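Local structure of regulator of nonsense transcripts 2 (Homo sapiens, 4CEM) at residues 180-183 and 187-190; 238-243 and 302-307; 245-250 and 295-300. The protein acts in nonsense-mediated mRNA decay, the pathway that removes transcripts with premature stop codons, and carries three MIF4G domains, the first of which is described here. All coordinates share one frame; numbering follows the deposited sequence.

Contact 1: 180-183 and 187-190; sequences NADR and THVS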
ATOM      1  N   ASN A 180     -10.018 -10.990  -7.308  1.00 87.04           N
ATOM      2  CA  ASN A 180     -11.351 -11.400  -7.739  1.00 84.93           C
ATOM      3  C   ASN A 180     -12.164 -10.244  -8.313  1.00 83.46           C
ATOM      4  O   ASN A 180     -12.914 -10.426  -9.275  1.00 82.06           O
ATOM      5  CB  ASN A 180     -12.091 -12.068  -6.582  1.00 84.94           C
ATOM      6  CG  ASN A 180     -11.448 -13.381  -6.173  1.00 85.53           C
ATOM      7  OD1 ASN A 180     -11.063 -14.180  -7.026  1.00 84.55           O
ATOM      8  ND2 ASN A 180     -11.323 -13.608  -4.869  1.00 84.29           N
ATOM      9  N   ALA A 181     -12.004  -9.059  -7.731  1.00 79.25           N
ATOM     10  CA  ALA A 181     -12.644  -7.858  -8.255  1.00 80.18           C
ATOM     11  C   ALA A 181     -12.141  -7.514  -9.659  1.00 84.37           C
ATOM     12  O   ALA A 181     -12.923  -7.082 -10.505  1.00 84.59           O
ATOM     13  CB  ALA A 181     -12.419  -6.682  -7.317  1.00 78.58           C
ATOM     14  N   ASP A 182     -10.844  -7.717  -9.906  1.00 85.99           N
ATOM     15  CA  ASP A 182     -10.203  -7.252 -11.138  1.00 87.03           C
ATOM     16  C   ASP A 182      -9.762  -8.384 -12.066  1.00 91.92           C
ATOM     17  O   ASP A 182      -8.586  -8.744 -12.113  1.00 89.88           O
ATOM     18  CB  ASP A 182      -9.007  -6.366 -10.791  1.00 84.92           C
ATOM     19  CG  ASP A 182      -9.419  -4.995 -10.301  1.00 86.31           C
ATOM     20  OD1 ASP A 182     -10.567  -4.833  -9.836  1.00 87.83           O
ATOM     21  OD2 ASP A 182      -8.591  -4.065 -10.394  1.00 82.51           O
ATOM     22  N   ARG A 183     -10.722  -8.935 -12.804  1.00 97.63           N
ATOM     23  CA  ARG A 183     -10.445  -9.963 -13.812  1.00 99.59           C
ATOM     24  C   ARG A 183     -10.726  -9.476 -15.232  1.00 99.18           C
ATOM     25  O   ARG A 183     -10.024  -9.859 -16.165  1.00 95.49           O
ATOM     26  CB  ARG A 183     -11.253 -11.220 -13.516  1.00101.07           C
ATOM     27  CG  ARG A 183     -10.760 -11.955 -12.291  1.00103.31           C
ATOM     28  CD  ARG A 183     -11.518 -13.247 -12.086  1.00108.15           C
ATOM     29  NE  ARG A 183     -11.049 -13.953 -10.899  1.00113.34           N
ATOM     30  CZ  ARG A 183     -11.558 -15.096 -10.448  1.00117.58           C
ATOM     31  NH1 ARG A 183     -12.568 -15.684 -11.083  1.00119.66           N
ATOM     32  NH2 ARG A 183     -11.053 -15.656  -9.352  1.00118.41           N
ATOM     33  N   THR A 187      -9.545  -2.182 -12.186  1.00 82.99           N
ATOM     34  CA  THR A 187      -9.789  -0.887 -11.553  1.00 80.28           C
ATOM     35  C   THR A 187      -8.894  -0.632 -10.337  1.00 78.21           C
ATOM     36  O   THR A 187      -8.675   0.514  -9.953  1.00 76.37           O
ATOM     37  CB  THR A 187     -11.268  -0.770 -11.129  1.00 79.35           C
ATOM     38  OG1 THR A 187     -11.736  -2.044 -10.669  1.00 81.25           O
ATOM     39  CG2 THR A 187     -12.122  -0.329 -12.303  1.00 78.01           C
ATOM     40  N   HIS A 188      -8.370  -1.696  -9.740  1.00 77.95           N
ATOM     41  CA  HIS A 188      -7.512  -1.577  -8.563  1.00 77.83           C
ATOM     42  C   HIS A 188      -6.033  -1.631  -8.895  1.00 72.96           C
ATOM     43  O   HIS A 188      -5.213  -1.827  -8.004  1.00 72.25           O
ATOM     44  CB  HIS A 188      -7.851  -2.681  -7.549  1.00 79.80           C
ATOM     45  CG  HIS A 188      -9.299  -2.678  -7.081  1.00 81.92           C
ATOM     46  ND1 HIS A 188     -10.241  -3.468  -7.627  1.00 82.43           N
ATOM     47  CD2 HIS A 188      -9.931  -1.961  -6.063  1.00 80.86           C
ATOM     48  CE1 HIS A 188     -11.416  -3.260  -7.004  1.00 80.09           C
ATOM     49  NE2 HIS A 188     -11.225  -2.337  -6.048  1.00 78.06           N
ATOM     50  N   VAL A 189      -5.662  -1.434 -10.160  1.00 69.43           N
ATOM     51  CA  VAL A 189      -4.267  -1.637 -10.581  1.00 68.60           C
ATOM     52  C   VAL A 189      -3.306  -0.784  -9.772  1.00 67.34           C
ATOM     53  O   VAL A 189      -2.311  -1.292  -9.242  1.00 66.71           O
ATOM     54  CB  VAL A 189      -4.041  -1.323 -12.069  1.00 67.37           C
ATOM     55  CG1 VAL A 189      -2.610  -1.651 -12.460  1.00 66.06           C
ATOM     56  CG2 VAL A 189      -5.001  -2.119 -12.926  1.00 71.85           C
ATOM     57  N   SER A 190      -3.615   0.507  -9.678  1.00 64.53           N
ATOM     58  CA  SER A 190      -2.788   1.451  -8.930  1.00 65.22           C
ATOM     59  C   SER A 190      -2.689   1.084  -7.443  1.00 63.41           C
ATOM     60  O   SER A 190      -1.701   1.401  -6.788  1.00 65.67           O
ATOM     61  CB  SER A 190      -3.343   2.868  -9.068  1.00 64.43           C
ATOM     62  OG  SER A 190      -4.523   3.010  -8.300  1.00 64.23           O
TER
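Asp182 and His188 hold the turn between helix 164-181 and helix 189-204 together through both oxygens of one carboxylate. OD1 of Asp182 accepts a hydrogen bond from ND1 of His188 at 2.6 Å. The ring meets this oxygen edge-on, with OD1 close to the imidazole plane. The oxygen itself is approached from above the carboxylate plane, 45° out of it. OD1 also takes a weak bond from OG1 of Thr187 at 3.1 Å. The threonine hydroxyl is placed there by a chi1 of 37°, which sets OG1 between the backbone N and the carbonyl carbon.

OD2 of Asp182 serves the backbone. It accepts from N of His188 at 2.5 Å, a nearly straight bond whose modelled length is doubtful at this resolution. The amide N of Thr187 also lies near OD2, but its angle is too poor for a bond. Tyr243 OH adds a weak hydrogen bond to OD2 from helix 230-259. The backbone O of Asp182 has a weak bond from Ser246 OG of the same helix.

An apolar touch completes the contact: CB of Ala181 lies 3.6 Å from CE1 of His188. The ring also packs on Ile143 and Leu146 of helix 143-158. His188 is the N-cap residue of helix 189-204, so the carboxylate sits close to the start of that helix. The helix end and the donors would probably favour a charged Asp182. That charge may in turn favour a protonated His188. The pair is a His-carboxylate hydrogen bond that ties the turn to the next helix.

Contact 2: 238-243 and 302-307; sequences NLLKEY and DLLDEN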
ATOM      1  N   ASN A 238       2.435 -15.402  -5.359  1.00 46.87           N
ATOM      2  CA  ASN A 238       1.475 -16.095  -6.232  1.00 49.54           C
ATOM      3  C   ASN A 238       0.290 -15.212  -6.645  1.00 49.23           C
ATOM      4  O   ASN A 238      -0.032 -15.119  -7.834  1.00 48.97           O
ATOM      5  CB  ASN A 238       0.955 -17.378  -5.579  1.00 50.56           C
ATOM      6  CG  ASN A 238       2.061 -18.370  -5.264  1.00 51.00           C
ATOM      7  OD1 ASN A 238       3.168 -18.294  -5.814  1.00 49.91           O
ATOM      8  ND2 ASN A 238       1.767 -19.307  -4.369  1.00 51.60           N
ATOM      9  N   LEU A 239      -0.340 -14.555  -5.673  1.00 50.44           N
ATOM     10  CA  LEU A 239      -1.469 -13.656  -5.963  1.00 52.04           C
ATOM     11  C   LEU A 239      -1.066 -12.569  -6.953  1.00 51.89           C
ATOM     12  O   LEU A 239      -1.774 -12.308  -7.928  1.00 51.90           O
ATOM     13  CB  LEU A 239      -2.013 -13.011  -4.684  1.00 53.08           C
ATOM     14  CG  LEU A 239      -2.742 -13.922  -3.693  1.00 56.96           C
ATOM     15  CD1 LEU A 239      -3.289 -13.091  -2.539  1.00 57.84           C
ATOM     16  CD2 LEU A 239      -3.862 -14.718  -4.359  1.00 57.75           C
ATOM     17  N   LEU A 240       0.084 -11.952  -6.712  1.00 51.25           N
ATOM     18  CA  LEU A 240       0.546 -10.859  -7.563  1.00 52.56           C
ATOM     19  C   LEU A 240       0.790 -11.302  -9.010  1.00 52.52           C
ATOM     20  O   LEU A 240       0.431 -10.584  -9.938  1.00 52.54           O
ATOM     21  CB  LEU A 240       1.800 -10.216  -6.968  1.00 51.67           C
ATOM     22  CG  LEU A 240       1.548  -9.493  -5.640  1.00 51.52           C
ATOM     23  CD1 LEU A 240       2.858  -9.251  -4.907  1.00 50.42           C
ATOM     24  CD2 LEU A 240       0.803  -8.185  -5.870  1.00 49.02           C
ATOM     25  N   LYS A 241       1.387 -12.479  -9.196  1.00 54.83           N
ATOM     26  CA  LYS A 241       1.636 -13.015 -10.546  1.00 58.77           C
ATOM     27  C   LYS A 241       0.338 -13.356 -11.247  1.00 58.33           C
ATOM     28  O   LYS A 241       0.155 -13.067 -12.428  1.00 58.17           O
ATOM     29  CB  LYS A 241       2.542 -14.254 -10.497  1.00 61.72           C
ATOM     30  CG  LYS A 241       3.996 -13.952 -10.845  1.00 66.50           C
ATOM     31  CD  LYS A 241       4.988 -14.650  -9.923  1.00 69.21           C
ATOM     32  CE  LYS A 241       6.415 -14.188 -10.195  1.00 70.99           C
ATOM     33  NZ  LYS A 241       7.357 -14.677  -9.152  1.00 75.15           N
ATOM     34  N   GLU A 242      -0.558 -13.976 -10.494  1.00 60.76           N
ATOM     35  CA  GLU A 242      -1.884 -14.318 -10.966  1.00 61.13           C
ATOM     36  C   GLU A 242      -2.659 -13.061 -11.365  1.00 59.73           C
ATOM     37  O   GLU A 242      -3.338 -13.048 -12.391  1.00 61.42           O
ATOM     38  CB  GLU A 242      -2.610 -15.069  -9.863  1.00 63.00           C
ATOM     39  CG  GLU A 242      -3.875 -15.771 -10.280  1.00 65.31           C
ATOM     40  CD  GLU A 242      -4.609 -16.300  -9.070  1.00 70.44           C
ATOM     41  OE1 GLU A 242      -3.932 -16.817  -8.154  1.00 72.34           O
ATOM     42  OE2 GLU A 242      -5.850 -16.180  -9.026  1.00 75.24           O
ATOM     43  N   TYR A 243      -2.553 -12.008 -10.560  1.00 57.78           N
ATOM     44  CA  TYR A 243      -3.121 -10.712 -10.929  1.00 57.56           C
ATOM     45  C   TYR A 243      -2.451 -10.205 -12.190  1.00 58.67           C
ATOM     46  O   TYR A 243      -3.113  -9.766 -13.126  1.00 62.93           O
ATOM     47  CB  TYR A 243      -2.920  -9.682  -9.822  1.00 55.76           C
ATOM     48  CG  TYR A 243      -3.572  -8.347 -10.110  1.00 55.69           C
ATOM     49  CD1 TYR A 243      -4.882  -8.091  -9.711  1.00 57.67           C
ATOM     50  CD2 TYR A 243      -2.881  -7.339 -10.768  1.00 55.90           C
ATOM     51  CE1 TYR A 243      -5.485  -6.870  -9.966  1.00 57.95           C
ATOM     52  CE2 TYR A 243      -3.471  -6.111 -11.027  1.00 57.01           C
ATOM     53  CZ  TYR A 243      -4.775  -5.879 -10.625  1.00 57.70           C
ATOM     54  OH  TYR A 243      -5.374  -4.663 -10.881  1.00 54.65           O
ATOM     55  N   ASP A 302       7.863  -4.906 -14.044  1.00 45.20           N
ATOM     56  CA  ASP A 302       9.148  -4.605 -13.460  1.00 46.32           C
ATOM     57  C   ASP A 302       9.204  -5.034 -11.996  1.00 44.59           C
ATOM     58  O   ASP A 302      10.087  -5.803 -11.603  1.00 42.37           O
ATOM     59  CB  ASP A 302       9.442  -3.119 -13.562  1.00 46.58           C
ATOM     60  CG  ASP A 302      10.771  -2.775 -12.967  1.00 49.44           C
ATOM     61  OD1 ASP A 302      10.878  -2.779 -11.719  1.00 52.91           O
ATOM     62  OD2 ASP A 302      11.710  -2.525 -13.749  1.00 52.13           O
ATOM     63  N   LEU A 303       8.265  -4.524 -11.204  1.00 42.61           N
ATOM     64  CA  LEU A 303       8.184  -4.850  -9.783  1.00 40.80           C
ATOM     65  C   LEU A 303       8.180  -6.374  -9.583  1.00 40.18           C
ATOM     66  O   LEU A 303       8.856  -6.893  -8.700  1.00 39.25           O
ATOM     67  CB  LEU A 303       6.944  -4.192  -9.158  1.00 40.41           C
ATOM     68  CG  LEU A 303       6.989  -2.664  -8.943  1.00 40.17           C
ATOM     69  CD1 LEU A 303       5.622  -2.019  -9.106  1.00 38.29           C
ATOM     70  CD2 LEU A 303       7.578  -2.290  -7.584  1.00 39.04           C
ATOM     71  N   LEU A 304       7.447  -7.091 -10.427  1.00 40.39           N
ATOM     72  CA  LEU A 304       7.421  -8.545 -10.346  1.00 42.54           C
ATOM     73  C   LEU A 304       8.531  -9.231 -11.165  1.00 45.40           C
ATOM     74  O   LEU A 304       8.619 -10.457 -11.164  1.00 47.78           O
ATOM     75  CB  LEU A 304       6.048  -9.062 -10.771  1.00 42.43           C
ATOM     76  CG  LEU A 304       4.870  -8.481  -9.988  1.00 42.33           C
ATOM     77  CD1 LEU A 304       3.541  -9.041 -10.479  1.00 40.99           C
ATOM     78  CD2 LEU A 304       5.045  -8.743  -8.503  1.00 41.87           C
ATOM     79  N   ASP A 305       9.378  -8.445 -11.839  1.00 46.52           N
ATOM     80  CA  ASP A 305      10.477  -8.955 -12.680  1.00 47.91           C
ATOM     81  C   ASP A 305      10.005  -9.877 -13.818  1.00 51.14           C
ATOM     82  O   ASP A 305      10.723 -10.790 -14.227  1.00 52.47           O
ATOM     83  CB  ASP A 305      11.543  -9.658 -11.825  1.00 47.53           C
ATOM     84  CG  ASP A 305      12.823 -10.000 -12.615  1.00 47.00           C
ATOM     85  OD1 ASP A 305      13.177  -9.259 -13.567  1.00 44.42           O
ATOM     86  OD2 ASP A 305      13.468 -11.021 -12.273  1.00 45.08           O
ATOM     87  N   GLU A 306       8.806  -9.612 -14.336  1.00 53.61           N
ATOM     88  CA  GLU A 306       8.237 -10.378 -15.441  1.00 52.68           C
ATOM     89  C   GLU A 306       8.464  -9.647 -16.758  1.00 53.91           C
ATOM     90  O   GLU A 306       8.576  -8.417 -16.784  1.00 54.40           O
ATOM     91  CB  GLU A 306       6.739 -10.591 -15.211  1.00 53.33           C
ATOM     92  CG  GLU A 306       6.416 -11.537 -14.065  1.00 52.63           C
ATOM     93  CD  GLU A 306       6.774 -12.981 -14.369  1.00 55.22           C
ATOM     94  OE1 GLU A 306       7.163 -13.289 -15.516  1.00 59.98           O
ATOM     95  OE2 GLU A 306       6.660 -13.825 -13.459  1.00 56.36           O
ATOM     96  N   ASN A 307       8.556 -10.404 -17.847  1.00 56.66           N
ATOM     97  CA  ASN A 307       8.620  -9.807 -19.184  1.00 61.01           C
ATOM     98  C   ASN A 307       7.220  -9.392 -19.624  1.00 64.75           C
ATOM     99  O   ASN A 307       6.222  -9.954 -19.164  1.00 62.97           O
ATOM    100  CB  ASN A 307       9.230 -10.776 -20.210  1.00 59.69           C
ATOM    101  CG  ASN A 307      10.750 -10.744 -20.221  1.00 60.92           C
ATOM    102  OD1 ASN A 307      11.363  -9.677 -20.147  1.00 62.79           O
ATOM    103  ND2 ASN A 307      11.369 -11.918 -20.336  1.00 59.37           N
TER
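The backbones come closest at Lys241 and Leu304, whose CA atoms are 7.3 Å apart, near the C-terminal end of helix 283-303, where the chain passes alongside helix 230-259. Asp305 is the first residue to leave helical angles. Its positive phi of 59° and two bonds back into the last turn form a Schellman motif. This ending lets the chain turn off the helix, with Leu304 and Glu306 both directed at helix 230-259.

Leu304 carries the apolar part. Its two methyls divide the work. CD2 lies 3.9 Å from CB of Leu240, and CD1 reaches the backbone, 3.5 Å from O of Leu240. The leucine therefore packs against the helix surface at the base of Leu240 rather than against its branched end. With CG of Leu304 opposite its carbonyl carbon, chi1 -56°, both methyls are carried across to Leu240.

Glu306 meets Lys241 at the more exposed border. The two side chains cross at about a right angle, and OE2 of Glu306 approaches the lysine methylenes, 3.3 Å from CE. The charged ends stay further apart: NZ of Lys241 is 4.4 Å from OE2, beyond a salt bridge. The stronger polar partner of that NZ is OE1 of Gln237, one turn back on the same helix. Any attraction to Glu306 is therefore probably secondary.

Leu240 also packs on Val192, Cys196 and Ala204 of helix 189-204. Leu304 touches Leu206 in the following loop and Phe244 on helix 230-259. Asp305 forms salt bridges with Arg209 and Lys212, which join the end of helix 283-303 to helix 209-218.

Contact 3: 245-250 and 295-300; sequences TSLTKH and ANSQSL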
ATOM      1  N   THR A 245      -0.909 -11.848 -14.483  1.00 58.90           N
ATOM      2  CA  THR A 245      -1.418 -12.671 -15.580  1.00 61.29           C
ATOM      3  C   THR A 245      -2.761 -12.133 -16.102  1.00 63.89           C
ATOM      4  O   THR A 245      -2.918 -11.834 -17.293  1.00 64.27           O
ATOM      5  CB  THR A 245      -1.601 -14.121 -15.113  1.00 60.08           C
ATOM      6  OG1 THR A 245      -0.316 -14.686 -14.832  1.00 62.42           O
ATOM      7  CG2 THR A 245      -2.319 -14.949 -16.173  1.00 58.12           C
ATOM      8  N   SER A 246      -3.717 -12.005 -15.190  1.00 62.13           N
ATOM      9  CA  SER A 246      -5.011 -11.426 -15.499  1.00 60.75           C
ATOM     10  C   SER A 246      -4.862 -10.074 -16.206  1.00 60.56           C
ATOM     11  O   SER A 246      -5.533  -9.814 -17.198  1.00 62.02           O
ATOM     12  CB  SER A 246      -5.836 -11.285 -14.214  1.00 59.69           C
ATOM     13  OG  SER A 246      -6.729 -10.198 -14.301  1.00 61.75           O
ATOM     14  N   LEU A 247      -3.974  -9.225 -15.700  1.00 61.25           N
ATOM     15  CA  LEU A 247      -3.781  -7.882 -16.256  1.00 61.52           C
ATOM     16  C   LEU A 247      -3.205  -7.917 -17.671  1.00 65.19           C
ATOM     17  O   LEU A 247      -3.463  -7.020 -18.476  1.00 66.32           O
ATOM     18  CB  LEU A 247      -2.863  -7.056 -15.346  1.00 59.77           C
ATOM     19  CG  LEU A 247      -2.553  -5.620 -15.782  1.00 59.06           C
ATOM     20  CD1 LEU A 247      -3.807  -4.758 -15.752  1.00 57.86           C
ATOM     21  CD2 LEU A 247      -1.470  -5.027 -14.897  1.00 58.65           C
ATOM     22  N   THR A 248      -2.414  -8.946 -17.963  1.00 68.05           N
ATOM     23  CA  THR A 248      -1.771  -9.077 -19.266  1.00 68.88           C
ATOM     24  C   THR A 248      -2.756  -9.622 -20.300  1.00 71.52           C
ATOM     25  O   THR A 248      -2.703  -9.239 -21.469  1.00 72.04           O
ATOM     26  CB  THR A 248      -0.479  -9.918 -19.168  1.00 70.05           C
ATOM     27  OG1 THR A 248       0.638  -9.029 -19.075  1.00 67.02           O
ATOM     28  CG2 THR A 248      -0.290 -10.823 -20.378  1.00 71.01           C
ATOM     29  N   LYS A 249      -3.662 -10.496 -19.865  1.00 74.31           N
ATOM     30  CA  LYS A 249      -4.839 -10.840 -20.671  1.00 77.71           C
ATOM     31  C   LYS A 249      -5.581  -9.574 -21.103  1.00 79.37           C
ATOM     32  O   LYS A 249      -5.805  -9.352 -22.290  1.00 83.74           O
ATOM     33  CB  LYS A 249      -5.800 -11.752 -19.900  1.00 77.38           C
ATOM     34  CG  LYS A 249      -5.733 -13.223 -20.283  1.00 81.12           C
ATOM     35  CD  LYS A 249      -4.448 -13.899 -19.820  1.00 82.37           C
ATOM     36  CE  LYS A 249      -4.594 -15.416 -19.824  1.00 82.31           C
ATOM     37  NZ  LYS A 249      -3.303 -16.115 -19.570  1.00 83.68           N
ATOM     38  N   HIS A 250      -5.941  -8.746 -20.128  1.00 81.11           N
ATOM     39  CA  HIS A 250      -6.683  -7.508 -20.380  1.00 85.47           C
ATOM     40  C   HIS A 250      -5.902  -6.533 -21.236  1.00 88.64           C
ATOM     41  O   HIS A 250      -6.494  -5.678 -21.897  1.00 93.36           O
ATOM     42  CB  HIS A 250      -7.112  -6.885 -19.044  1.00 87.60           C
ATOM     43  CG  HIS A 250      -7.995  -5.653 -19.170  1.00 90.53           C
ATOM     44  ND1 HIS A 250      -8.975  -5.546 -20.084  1.00 94.39           N
ATOM     45  CD2 HIS A 250      -8.029  -4.474 -18.419  1.00 92.82           C
ATOM     46  CE1 HIS A 250      -9.590  -4.352 -19.945  1.00 95.97           C
ATOM     47  NE2 HIS A 250      -9.010  -3.700 -18.926  1.00 92.85           N
ATOM     48  N   ALA A 295       1.031   1.462 -19.453  1.00 62.68           N
ATOM     49  CA  ALA A 295       1.954   2.061 -18.486  1.00 63.20           C
ATOM     50  C   ALA A 295       1.970   1.284 -17.167  1.00 63.74           C
ATOM     51  O   ALA A 295       3.035   0.943 -16.651  1.00 65.77           O
ATOM     52  CB  ALA A 295       1.597   3.519 -18.237  1.00 60.05           C
ATOM     53  N   ASN A 296       0.786   1.001 -16.636  1.00 63.44           N
ATOM     54  CA  ASN A 296       0.647   0.216 -15.408  1.00 63.87           C
ATOM     55  C   ASN A 296       1.138  -1.222 -15.539  1.00 65.06           C
ATOM     56  O   ASN A 296       1.648  -1.797 -14.577  1.00 65.96           O
ATOM     57  CB  ASN A 296      -0.814   0.184 -14.965  1.00 62.58           C
ATOM     58  CG  ASN A 296      -1.324   1.538 -14.546  1.00 62.64           C
ATOM     59  OD1 ASN A 296      -0.548   2.451 -14.284  1.00 66.51           O
ATOM     60  ND2 ASN A 296      -2.637   1.675 -14.477  1.00 62.87           N
ATOM     61  N   SER A 297       0.963  -1.807 -16.721  1.00 64.81           N
ATOM     62  CA  SER A 297       1.409  -3.175 -16.971  1.00 64.62           C
ATOM     63  C   SER A 297       2.935  -3.262 -16.966  1.00 64.23           C
ATOM     64  O   SER A 297       3.512  -4.194 -16.400  1.00 62.18           O
ATOM     65  CB  SER A 297       0.848  -3.688 -18.300  1.00 65.52           C
ATOM     66  OG  SER A 297      -0.564  -3.840 -18.232  1.00 65.32           O
ATOM     67  N   GLN A 298       3.575  -2.283 -17.600  1.00 65.33           N
ATOM     68  CA  GLN A 298       5.031  -2.172 -17.602  1.00 63.39           C
ATOM     69  C   GLN A 298       5.541  -1.941 -16.193  1.00 60.63           C
ATOM     70  O   GLN A 298       6.507  -2.566 -15.751  1.00 63.55           O
ATOM     71  CB  GLN A 298       5.475  -1.014 -18.494  1.00 65.41           C
ATOM     72  CG  GLN A 298       5.195  -1.209 -19.979  1.00 67.42           C
ATOM     73  CD  GLN A 298       5.331   0.076 -20.770  1.00 67.44           C
ATOM     74  OE1 GLN A 298       4.834   1.129 -20.369  1.00 67.75           O
ATOM     75  NE2 GLN A 298       6.006  -0.006 -21.904  1.00 67.05           N
ATOM     76  N   SER A 299       4.865  -1.039 -15.495  1.00 55.62           N
ATOM     77  CA  SER A 299       5.224  -0.677 -14.142  1.00 52.71           C
ATOM     78  C   SER A 299       5.241  -1.894 -13.214  1.00 50.41           C
ATOM     79  O   SER A 299       6.154  -2.043 -12.405  1.00 50.13           O
ATOM     80  CB  SER A 299       4.249   0.381 -13.628  1.00 52.31           C
ATOM     81  OG  SER A 299       4.690   0.915 -12.400  1.00 56.40           O
ATOM     82  N   LEU A 300       4.251  -2.772 -13.359  1.00 47.94           N
ATOM     83  CA  LEU A 300       4.085  -3.931 -12.477  1.00 46.87           C
ATOM     84  C   LEU A 300       4.917  -5.140 -12.917  1.00 46.22           C
ATOM     85  O   LEU A 300       5.309  -5.973 -12.096  1.00 49.05           O
ATOM     86  CB  LEU A 300       2.601  -4.322 -12.404  1.00 47.80           C
ATOM     87  CG  LEU A 300       2.226  -5.466 -11.450  1.00 47.60           C
ATOM     88  CD1 LEU A 300       2.629  -5.116 -10.030  1.00 47.35           C
ATOM     89  CD2 LEU A 300       0.741  -5.778 -11.525  1.00 46.88           C
TER
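Leu247 and Leu300 face each other with matching first torsions: CG stands opposite the backbone N in both, with chi1 of 180° and -176°. This sends both branched ends into the space between helix 230-259 and helix 283-303. One methyl from each meets there, CD2 of Leu247 and CD2 of Leu300, at 4.1 Å.

Ser297 lies one turn before Leu300 and takes the larger share of Leu247. Its OG is 3.6 Å from CG of Leu247 and 3.7 Å from CD2 of the same leucine. The methyl CD2 also lies 4.0 Å from CA of Ser297. The leucine thus rests against a short side chain and the backbone beneath it. The CA atoms of Leu247 and Ser297 are 7.0 Å apart, a close approach that a small residue allows. The buried hydroxyl is not left without a partner, because Ser297 OG is hydrogen-bonded to the backbone O of Leu293.

Leu247 also touches Val189, His186 and Leu293. With an alanine in place of Leu247, a gap over Ser297 is likely to open, and the CD2 methyl of Leu300 would probably lose one of its packing partners.

The two helices run antiparallel here. The contact is by van der Waals packing, with no direct hydrogen bond between the two segments. Such pairing of antiparallel helices is characteristic of MIF4G domains, which are built of stacked helical hairpins resembling HEAT repeats.

The three contacts cluster at one part of the all-helical MIF4G domain. Contact 1 comes first in the chain and is complete before the other two begin. Contact 3 is nested inside the loop closed by contact 2. These two share helices 230-259 and 283-303, and their centres are about 9 Å apart. Contact 1 has its centre about 11 Å from that of contact 3 and about 14 Å from that of contact 2. Val189 bridges outward from contact 1: its CG1 is 3.6 Å from CB of Asn296. Tyr243, on a segment of contact 2, packs on Leu300 of contact 3. Helices 164-181, 189-204, 230-259 and 283-303 are thereby packed together in one region of the domain.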